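Local atomic coordinates of GTP cyclohydrolase 1 type 2 homolog (Staphylococcus aureus subsp. aureus, PDB entry 3LNL), a protein that is of unknown function but belongs to the NIF3 family, binds zinc at a dinuclear metal centre and assembles into a toroid-shaped homohexamer capped by PII-like domains. Residues Met120-Ile125 and Glu255-Asp260; Ile127-Gln132 and Ala284-Ser289; Gly292-Ala297 and Val323-Ile328. The protein carries 2 engineered substitutions. One frame throughout, in Å; residues are numbered along the deposited sequence. Where two conformers were deposited one is given.

Interaction 1: residues Met120-Ile125 and Glu255-Asp260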
loop_
_atom_site.group_PDB
_atom_site.type_symbol
_atom_site.label_atom_id
_atom_site.label_comp_id
_atom_site.label_asym_id
_atom_site.label_seq_id
_atom_site.Cartn_x
_atom_site.Cartn_y
_atom_site.Cartn_z
ATOM N N MET B 120 24.579 8.122 -33.772
ATOM C CA MET B 120 25.487 6.979 -33.790
ATOM C C MET B 120 25.696 6.332 -35.140
ATOM O O MET B 120 26.533 5.438 -35.248
ATOM C CB MET B 120 25.002 5.930 -32.805
ATOM C CG MET B 120 25.044 6.392 -31.381
ATOM S SD MET B 120 24.324 5.147 -30.330
ATOM C CE MET B 120 23.970 6.068 -28.815
ATOM N N GLY B 121 24.967 6.788 -36.153
ATOM C CA GLY B 121 25.098 6.252 -37.511
ATOM C C GLY B 121 24.444 4.916 -37.734
ATOM O O GLY B 121 24.833 4.202 -38.628
ATOM N N LEU B 122 23.451 4.577 -36.913
ATOM C CA LEU B 122 22.845 3.248 -36.961
ATOM C C LEU B 122 21.773 3.190 -38.021
ATOM O O LEU B 122 21.288 4.233 -38.478
ATOM C CB LEU B 122 22.262 2.843 -35.624
ATOM C CG LEU B 122 23.236 2.971 -34.447
ATOM C CD1 LEU B 122 22.567 2.571 -33.132
ATOM C CD2 LEU B 122 24.551 2.196 -34.704
ATOM N N LYS B 123 21.429 1.961 -38.404
ATOM C CA LYS B 123 20.449 1.658 -39.444
ATOM C C LYS B 123 19.300 0.870 -38.827
ATOM O O LYS B 123 19.397 0.409 -37.681
ATOM C CB LYS B 123 21.064 0.775 -40.538
ATOM C CG LYS B 123 22.256 1.367 -41.279
ATOM C CD LYS B 123 21.888 2.604 -42.084
ATOM C CE LYS B 123 23.039 3.122 -42.901
ATOM N NZ LYS B 123 22.570 4.275 -43.679
ATOM N N ASN B 124 18.230 0.729 -39.611
ATOM C CA ASN B 124 17.083 -0.124 -39.286
ATOM C C ASN B 124 16.528 0.168 -37.906
ATOM O O ASN B 124 16.359 -0.720 -37.093
ATOM C CB ASN B 124 17.460 -1.619 -39.459
ATOM C CG ASN B 124 17.786 -1.960 -40.920
ATOM O OD1 ASN B 124 17.235 -1.355 -41.837
ATOM N ND2 ASN B 124 18.693 -2.904 -41.133
ATOM N N ILE B 125 16.306 1.452 -37.636
ATOM C CA ILE B 125 15.970 1.901 -36.315
ATOM C C ILE B 125 14.464 1.740 -36.096
ATOM O O ILE B 125 13.673 2.222 -36.913
ATOM C CB ILE B 125 16.319 3.391 -36.121
ATOM C CG1 ILE B 125 17.812 3.636 -36.384
ATOM C CG2 ILE B 125 16.013 3.829 -34.659
ATOM C CD1 ILE B 125 18.196 5.119 -36.522
ATOM N N GLU B 255 34.095 -2.997 -27.756
ATOM C CA GLU B 255 34.976 -1.881 -27.455
ATOM C C GLU B 255 35.081 -0.910 -28.616
ATOM O O GLU B 255 35.108 0.296 -28.402
ATOM C CB GLU B 255 36.361 -2.345 -27.040
ATOM C CG GLU B 255 37.192 -2.862 -28.118
ATOM C CD GLU B 255 38.554 -3.341 -27.607
ATOM O OE1 GLU B 255 39.212 -4.081 -28.380
ATOM O OE2 GLU B 255 38.925 -2.982 -26.444
ATOM N N ASP B 256 35.035 -1.418 -29.832
ATOM C CA ASP B 256 35.098 -0.556 -31.007
ATOM C C ASP B 256 33.820 0.259 -31.147
ATOM O O ASP B 256 33.875 1.432 -31.510
ATOM C CB ASP B 256 35.351 -1.374 -32.273
ATOM C CG ASP B 256 36.797 -1.872 -32.368
ATOM O OD1 ASP B 256 37.651 -1.532 -31.521
ATOM O OD2 ASP B 256 37.071 -2.592 -33.306
ATOM N N PHE B 257 32.678 -0.377 -30.874
ATOM C CA PHE B 257 31.406 0.321 -30.865
ATOM C C PHE B 257 31.376 1.405 -29.791
ATOM O O PHE B 257 31.002 2.552 -30.083
ATOM C CB PHE B 257 30.225 -0.635 -30.693
ATOM C CG PHE B 257 28.905 0.046 -30.782
ATOM C CD1 PHE B 257 28.582 0.812 -31.893
ATOM C CD2 PHE B 257 27.991 -0.043 -29.740
ATOM C CE1 PHE B 257 27.381 1.495 -31.966
ATOM C CE2 PHE B 257 26.775 0.593 -29.831
ATOM C CZ PHE B 257 26.472 1.354 -30.961
ATOM N N ALA B 258 31.792 1.062 -28.577
ATOM C CA ALA B 258 31.902 2.057 -27.518
ATOM C C ALA B 258 32.766 3.273 -27.923
ATOM O O ALA B 258 32.368 4.424 -27.692
ATOM C CB ALA B 258 32.427 1.426 -26.200
ATOM N N ALA B 259 33.911 3.018 -28.544
ATOM C CA ALA B 259 34.814 4.114 -28.967
ATOM C C ALA B 259 34.203 4.960 -30.031
ATOM O O ALA B 259 34.361 6.194 -30.058
ATOM C CB ALA B 259 36.143 3.547 -29.464
ATOM N N ASP B 260 33.541 4.295 -30.971
ATOM C CA ASP B 260 32.881 5.008 -32.074
ATOM C C ASP B 260 31.810 5.973 -31.586
ATOM O O ASP B 260 31.720 7.110 -32.050
ATOM C CB ASP B 260 32.255 3.996 -33.043
ATOM C CG ASP B 260 31.837 4.613 -34.300
ATOM O OD1 ASP B 260 32.721 5.097 -35.034
ATOM O OD2 ASP B 260 30.635 4.635 -34.575
HETATM O O HOH W 1 28.284 3.337 -34.737
#
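Phe-257 is the hub of this contact, touched by both Met-120 and Leu-122 where the loop following helix 112-119 leans on helix 254-264. With CG anti to the backbone N (chi1 -176°), its ring leaves the helix toward the loop, and both partners come to it obliquely. Methyl CD2 of Leu-122 lies 4.0 Å from Phe-257 CE1, the two side chains meeting at about a right angle. Met-120 adds a looser touch, its SD 4.4 Å from Phe-257 CZ. Strand 279-285 backs all three: Met-120 and Leu-122 rest on Ile-285, Leu-122 and Phe-257 on Ile-283.

The polar part is indirect. One water donates both to the carbonyl O of Met-120, at 2.8 Å, and to Asp-260 OD2, at 2.7 Å, while its oxygen lies at the edge of the Phe-257 ring and in its plane. Lys-264, one turn further along the helix, forms a salt bridge with Asp-260 OD2 and a hydrogen bond with Met-120 O. At Gly-121 a positive phi (77°) completes the Schellman motif that turns the chain out of its helix.

An apolar contact thus sits beside a water-mediated one, in which Met-120 O and Asp-260 OD2 share both water and lysine.

Interaction 2: residues Ile127-Gln132 and Ala284-Ser289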
loop_
_atom_site.group_PDB
_atom_site.type_symbol
_atom_site.label_atom_id
_atom_site.label_comp_id
_atom_site.label_asym_id
_atom_site.label_seq_id
_atom_site.Cartn_x
_atom_site.Cartn_y
_atom_site.Cartn_z
ATOM N N ILE B 127 11.221 1.680 -32.890
ATOM C CA ILE B 127 10.733 1.828 -31.558
ATOM C C ILE B 127 10.581 0.449 -30.939
ATOM O O ILE B 127 10.136 -0.492 -31.611
ATOM C CB ILE B 127 9.365 2.586 -31.520
ATOM C CG1 ILE B 127 9.591 4.070 -31.854
ATOM C CG2 ILE B 127 8.677 2.424 -30.132
ATOM C CD1 ILE B 127 10.333 4.896 -30.732
ATOM N N ILE B 128 10.941 0.350 -29.654
ATOM C CA ILE B 128 10.676 -0.857 -28.848
ATOM C C ILE B 128 9.902 -0.475 -27.583
ATOM O O ILE B 128 9.655 0.730 -27.295
ATOM C CB ILE B 128 11.999 -1.651 -28.487
ATOM C CG1 ILE B 128 12.970 -0.746 -27.763
ATOM C CG2 ILE B 128 12.600 -2.310 -29.747
ATOM C CD1 ILE B 128 14.215 -1.429 -27.257
ATOM N N ASN B 129 9.510 -1.495 -26.829
ATOM C CA ASN B 129 8.704 -1.310 -25.610
ATOM C C ASN B 129 7.399 -0.547 -25.891
ATOM O O ASN B 129 6.988 0.336 -25.129
ATOM C CB ASN B 129 9.528 -0.638 -24.492
ATOM C CG ASN B 129 10.748 -1.471 -24.077
ATOM O OD1 ASN B 129 10.624 -2.655 -23.881
ATOM N ND2 ASN B 129 11.931 -0.874 -24.046
ATOM N N ASN B 130 6.737 -0.880 -26.985
ATOM C CA ASN B 130 5.577 -0.104 -27.436
ATOM C C ASN B 130 4.447 -0.002 -26.446
ATOM O O ASN B 130 4.094 -0.986 -25.810
ATOM C CB ASN B 130 5.018 -0.651 -28.748
ATOM C CG ASN B 130 6.063 -0.733 -29.790
ATOM O OD1 ASN B 130 7.083 -1.337 -29.539
ATOM N ND2 ASN B 130 5.893 -0.024 -30.904
ATOM N N GLN B 131 3.862 1.201 -26.351
ATOM C CA GLN B 131 2.659 1.406 -25.558
ATOM C C GLN B 131 1.497 0.592 -26.211
ATOM O O GLN B 131 1.657 0.061 -27.331
ATOM C CB GLN B 131 2.336 2.917 -25.450
ATOM C CG GLN B 131 3.492 3.732 -24.913
ATOM C CD GLN B 131 3.174 5.217 -24.705
ATOM O OE1 GLN B 131 2.155 5.729 -25.195
ATOM N NE2 GLN B 131 4.048 5.908 -23.941
ATOM N N GLN B 132 0.398 0.428 -25.479
ATOM C CA GLN B 132 -0.837 -0.171 -26.018
ATOM C C GLN B 132 -1.909 0.893 -25.927
ATOM O O GLN B 132 -2.080 1.522 -24.894
ATOM C CB GLN B 132 -1.280 -1.431 -25.256
ATOM C CG GLN B 132 -0.351 -2.641 -25.434
ATOM C CD GLN B 132 -0.506 -3.346 -26.786
ATOM O OE1 GLN B 132 -1.617 -3.508 -27.305
ATOM N NE2 GLN B 132 0.615 -3.768 -27.359
ATOM N N ALA B 284 20.210 -1.852 -28.475
ATOM C CA ALA B 284 19.037 -1.224 -27.869
ATOM C C ALA B 284 19.533 0.054 -27.182
ATOM O O ALA B 284 20.581 0.024 -26.523
ATOM C CB ALA B 284 18.403 -2.168 -26.856
ATOM N N ILE B 285 18.773 1.128 -27.297
ATOM C CA ILE B 285 19.143 2.441 -26.739
ATOM C C ILE B 285 17.995 3.047 -25.964
ATOM O O ILE B 285 16.901 3.197 -26.487
ATOM C CB ILE B 285 19.514 3.451 -27.822
ATOM C CG1 ILE B 285 20.702 2.984 -28.664
ATOM C CG2 ILE B 285 19.878 4.813 -27.183
ATOM C CD1 ILE B 285 20.746 3.669 -30.052
ATOM N N ILE B 286 18.245 3.340 -24.687
ATOM C CA ILE B 286 17.360 4.176 -23.885
ATOM C C ILE B 286 18.201 5.300 -23.280
ATOM O O ILE B 286 18.971 5.124 -22.336
ATOM C CB ILE B 286 16.558 3.433 -22.806
ATOM C CG1 ILE B 286 15.682 2.372 -23.441
ATOM C CG2 ILE B 286 15.673 4.458 -22.007
ATOM C CD1 ILE B 286 14.934 1.509 -22.482
ATOM N N GLY B 287 18.090 6.479 -23.866
ATOM C CA GLY B 287 18.884 7.589 -23.360
ATOM C C GLY B 287 18.386 8.015 -22.019
ATOM O O GLY B 287 17.223 7.888 -21.746
ATOM N N GLY B 288 19.286 8.537 -21.191
ATOM C CA GLY B 288 18.934 8.990 -19.856
ATOM C C GLY B 288 19.367 7.970 -18.813
ATOM O O GLY B 288 20.579 7.783 -18.575
ATOM N N SER B 289 18.398 7.385 -18.167
ATOM C CA SER B 289 18.636 6.388 -17.118
ATOM C C SER B 289 17.691 5.222 -17.397
ATOM O O SER B 289 16.563 5.208 -16.885
ATOM C CB SER B 289 18.334 6.945 -15.731
ATOM O OG SER B 289 18.649 5.939 -14.733
#
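Ile-128 and Asn-129 reach toward Ala-284 and Ile-286 in two separate touches. In the first, the extended side chain of Ile-128 (chi2 175°) brings CD1 to 4.3 Å from Ala-284 CB. In the second, amide nitrogen ND2 of Asn-129 stands 4.1 Å from Ile-286 CD1, the side chains crossing at about a right angle. This is van der Waals proximity; the amide's polar partners lie outside the two segments. ND2, the atom that faces CD1, is already bonded to the carbonyl O of Leu-242, and OD1 accepts from Gln-296 and Gln-300.

The setting is the junction between the NIF3 core and the long strand 125-142, which runs out into the PII-like domain; strand 240-253 pairs with both 125-142 and 279-285. The firmer packing lies on the Ala-284 and Ile-286 side, where both residues are buried and Ile-286 also touches Leu-242 and Tyr-293. The Ile-286 side chain comes, at its nearest, to about 7 Å from a zinc ion. Ile-128 and Asn-129, by contrast, keep some solvent exposure, and the segments diverge beyond them. At the far end of 284-289, exposed Ser-289 binds through its backbone N a bis-tris propane molecule, probably from the crystallisation liquor.

Interaction 3: residues Gly292-Ala297 and Val323-Ile328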
loop_
_atom_site.group_PDB
_atom_site.type_symbol
_atom_site.label_atom_id
_atom_site.label_comp_id
_atom_site.label_asym_id
_atom_site.label_seq_id
_atom_site.Cartn_x
_atom_site.Cartn_y
_atom_site.Cartn_z
ATOM N N GLY B 292 17.052 -1.237 -15.862
ATOM C CA GLY B 292 15.751 -1.812 -15.585
ATOM C C GLY B 292 15.231 -2.455 -16.867
ATOM O O GLY B 292 14.467 -3.391 -16.788
ATOM N N TYR B 293 15.683 -1.984 -18.029
ATOM C CA TYR B 293 15.215 -2.511 -19.348
ATOM C C TYR B 293 16.222 -3.404 -20.042
ATOM O O TYR B 293 15.917 -3.956 -21.103
ATOM C CB TYR B 293 14.822 -1.353 -20.312
ATOM C CG TYR B 293 13.567 -0.649 -19.909
ATOM C CD1 TYR B 293 13.604 0.437 -19.060
ATOM C CD2 TYR B 293 12.333 -1.063 -20.398
ATOM C CE1 TYR B 293 12.408 1.108 -18.678
ATOM C CE2 TYR B 293 11.154 -0.410 -20.038
ATOM C CZ TYR B 293 11.215 0.671 -19.186
ATOM O OH TYR B 293 10.078 1.302 -18.831
ATOM N N GLU B 294 17.403 -3.588 -19.446
ATOM C CA GLU B 294 18.489 -4.295 -20.156
ATOM C C GLU B 294 18.206 -5.760 -20.420
ATOM O O GLU B 294 18.559 -6.281 -21.497
ATOM C CB GLU B 294 19.862 -4.105 -19.486
ATOM C CG GLU B 294 20.086 -4.669 -18.067
ATOM C CD GLU B 294 19.551 -3.775 -16.941
ATOM O OE1 GLU B 294 18.682 -2.909 -17.224
ATOM O OE2 GLU B 294 19.983 -3.971 -15.762
ATOM N N TYR B 295 17.587 -6.433 -19.453
ATOM C CA TYR B 295 17.289 -7.860 -19.605
ATOM C C TYR B 295 16.226 -8.072 -20.708
ATOM O O TYR B 295 16.339 -8.985 -21.530
ATOM C CB TYR B 295 16.908 -8.494 -18.253
ATOM C CG TYR B 295 18.054 -8.432 -17.302
ATOM C CD1 TYR B 295 18.160 -7.399 -16.384
ATOM C CD2 TYR B 295 19.087 -9.389 -17.350
ATOM C CE1 TYR B 295 19.276 -7.309 -15.516
ATOM C CE2 TYR B 295 20.188 -9.301 -16.506
ATOM C CZ TYR B 295 20.285 -8.239 -15.602
ATOM O OH TYR B 295 21.379 -8.127 -14.780
ATOM N N GLN B 296 15.221 -7.198 -20.730
ATOM C CA GLN B 296 14.169 -7.227 -21.751
ATOM C C GLN B 296 14.726 -6.888 -23.142
ATOM O O GLN B 296 14.420 -7.559 -24.123
ATOM C CB GLN B 296 13.074 -6.278 -21.323
ATOM C CG GLN B 296 11.810 -6.290 -22.109
ATOM C CD GLN B 296 10.698 -5.603 -21.316
ATOM O OE1 GLN B 296 10.093 -6.233 -20.470
ATOM N NE2 GLN B 296 10.478 -4.291 -21.551
ATOM N N ALA B 297 15.649 -5.931 -23.192
ATOM C CA ALA B 297 16.357 -5.607 -24.427
ATOM C C ALA B 297 17.067 -6.825 -24.990
ATOM O O ALA B 297 16.966 -7.111 -26.209
ATOM C CB ALA B 297 17.326 -4.468 -24.230
ATOM N N VAL B 323 24.939 -9.787 -19.936
ATOM C CA VAL B 323 24.227 -8.703 -20.587
ATOM C C VAL B 323 25.244 -7.575 -20.856
ATOM O O VAL B 323 25.894 -7.047 -19.926
ATOM C CB VAL B 323 23.008 -8.222 -19.760
ATOM C CG1 VAL B 323 22.380 -6.920 -20.406
ATOM C CG2 VAL B 323 21.959 -9.327 -19.661
ATOM N N ASN B 324 25.437 -7.219 -22.117
ATOM C CA ASN B 324 26.401 -6.213 -22.417
ATOM C C ASN B 324 25.828 -4.782 -22.314
ATOM O O ASN B 324 24.727 -4.520 -22.773
ATOM C CB ASN B 324 26.984 -6.437 -23.808
ATOM C CG ASN B 324 27.603 -7.778 -23.955
ATOM O OD1 ASN B 324 28.383 -8.195 -23.101
ATOM N ND2 ASN B 324 27.267 -8.477 -25.021
ATOM N N LEU B 325 26.576 -3.883 -21.686
ATOM C CA LEU B 325 26.098 -2.515 -21.470
ATOM C C LEU B 325 27.130 -1.513 -21.952
ATOM O O LEU B 325 28.318 -1.815 -21.946
ATOM C CB LEU B 325 25.858 -2.243 -19.997
ATOM C CG LEU B 325 24.914 -3.140 -19.229
ATOM C CD1 LEU B 325 25.015 -2.765 -17.710
ATOM C CD2 LEU B 325 23.494 -3.074 -19.737
ATOM N N ILE B 326 26.643 -0.359 -22.397
ATOM C CA ILE B 326 27.445 0.845 -22.546
ATOM C C ILE B 326 26.741 2.004 -21.829
ATOM O O ILE B 326 25.571 2.321 -22.078
ATOM C CB ILE B 326 27.749 1.257 -24.035
ATOM C CG1 ILE B 326 28.403 0.115 -24.801
ATOM C CG2 ILE B 326 28.671 2.487 -24.050
ATOM C CD1 ILE B 326 28.467 0.259 -26.288
ATOM N N ASP B 327 27.488 2.648 -20.939
ATOM C CA ASP B 327 27.113 3.910 -20.331
ATOM C C ASP B 327 27.651 5.051 -21.162
ATOM O O ASP B 327 28.834 5.366 -21.114
ATOM C CB ASP B 327 27.652 3.973 -18.905
ATOM C CG ASP B 327 27.046 5.092 -18.059
ATOM O OD1 ASP B 327 26.429 6.024 -18.619
ATOM O OD2 ASP B 327 27.212 5.024 -16.813
ATOM N N ILE B 328 26.759 5.710 -21.901
ATOM C CA ILE B 328 27.130 6.903 -22.670
ATOM C C ILE B 328 26.897 8.209 -21.872
ATOM O O ILE B 328 27.106 9.334 -22.402
ATOM C CB ILE B 328 26.379 7.010 -23.985
ATOM C CG1 ILE B 328 24.864 6.963 -23.781
ATOM C CG2 ILE B 328 26.879 5.954 -24.947
ATOM C CD1 ILE B 328 24.038 7.368 -25.085
#
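Val-323 stands between Glu-294 and Tyr-295, giving one methyl to each, where the start of helix 294-299 packs against the entry to strand 325-327. Helix 294-299 links two parallel strands, 279-285 and 304-307, in a beta-alpha-beta crossover, and strand 325-327 lies next to 304-307 in the same sheet. The contact therefore seats the connecting helix on the sheet of the NIF3 fold, well away from the zinc centre.

The valine branches set the geometry. CG1 lies anti to the backbone N (chi1 172°) and meets the aliphatic stem of Glu-294, 3.9 Å from Glu-294 CB. CG2, the other branch, comes obliquely to the Tyr-295 ring, 3.6 Å from Tyr-295 CE2 and 3.7 Å from Tyr-295 CD2. Both neighbours cross the valine at about a right angle, and each is met by a methyl.

Leu-325, two residues on, supplies a second methyl to the glutamate stem: its CD2 approaches Glu-294 CB to 3.8 Å on an oblique course. Phe-305 of the neighbouring strand touches both Glu-294 and Leu-325, and Ala-318 of helix 312-321 lies against Val-323 and Leu-325, which extends the apolar cover.

While CB and CG of Glu-294 face Val-323 and Leu-325, a bend at chi2 (-81°) carries its carboxylate toward Gly-292. There the backbone N of Gly-292 donates to Glu-294 OE1 at 2.7 Å, with an N-H...O angle of 158°, OE1 accepting through its syn lone pair, the side of its other carboxylate oxygen.

How the interactions relate
All three contacts gather round one sheet of the NIF3 fold. Interactions 1 and 3 are mainly buried, whereas interaction 2 is only partly so, lying at the base of the long strand leading to the PII-like domain. Interaction 2 lies against the 292-297 segment of interaction 3: Ala-284 CB packs 3.7 Å from Ala-297 CB. Interaction 1 joins both others, connecting to interaction 2 through Ile-285 and to interaction 3 where Phe-257 touches Ile-326 and Met-120 CE lies 4.0 Å from Ile-328 CD1. Their chemistry differs accordingly: interaction 1 pairs one phenylalanine ring among aliphatic and thioether groups with a water bridge, interaction 2 sets an amide beside aliphatic groups, and interaction 3 crosses by carbon contacts alone.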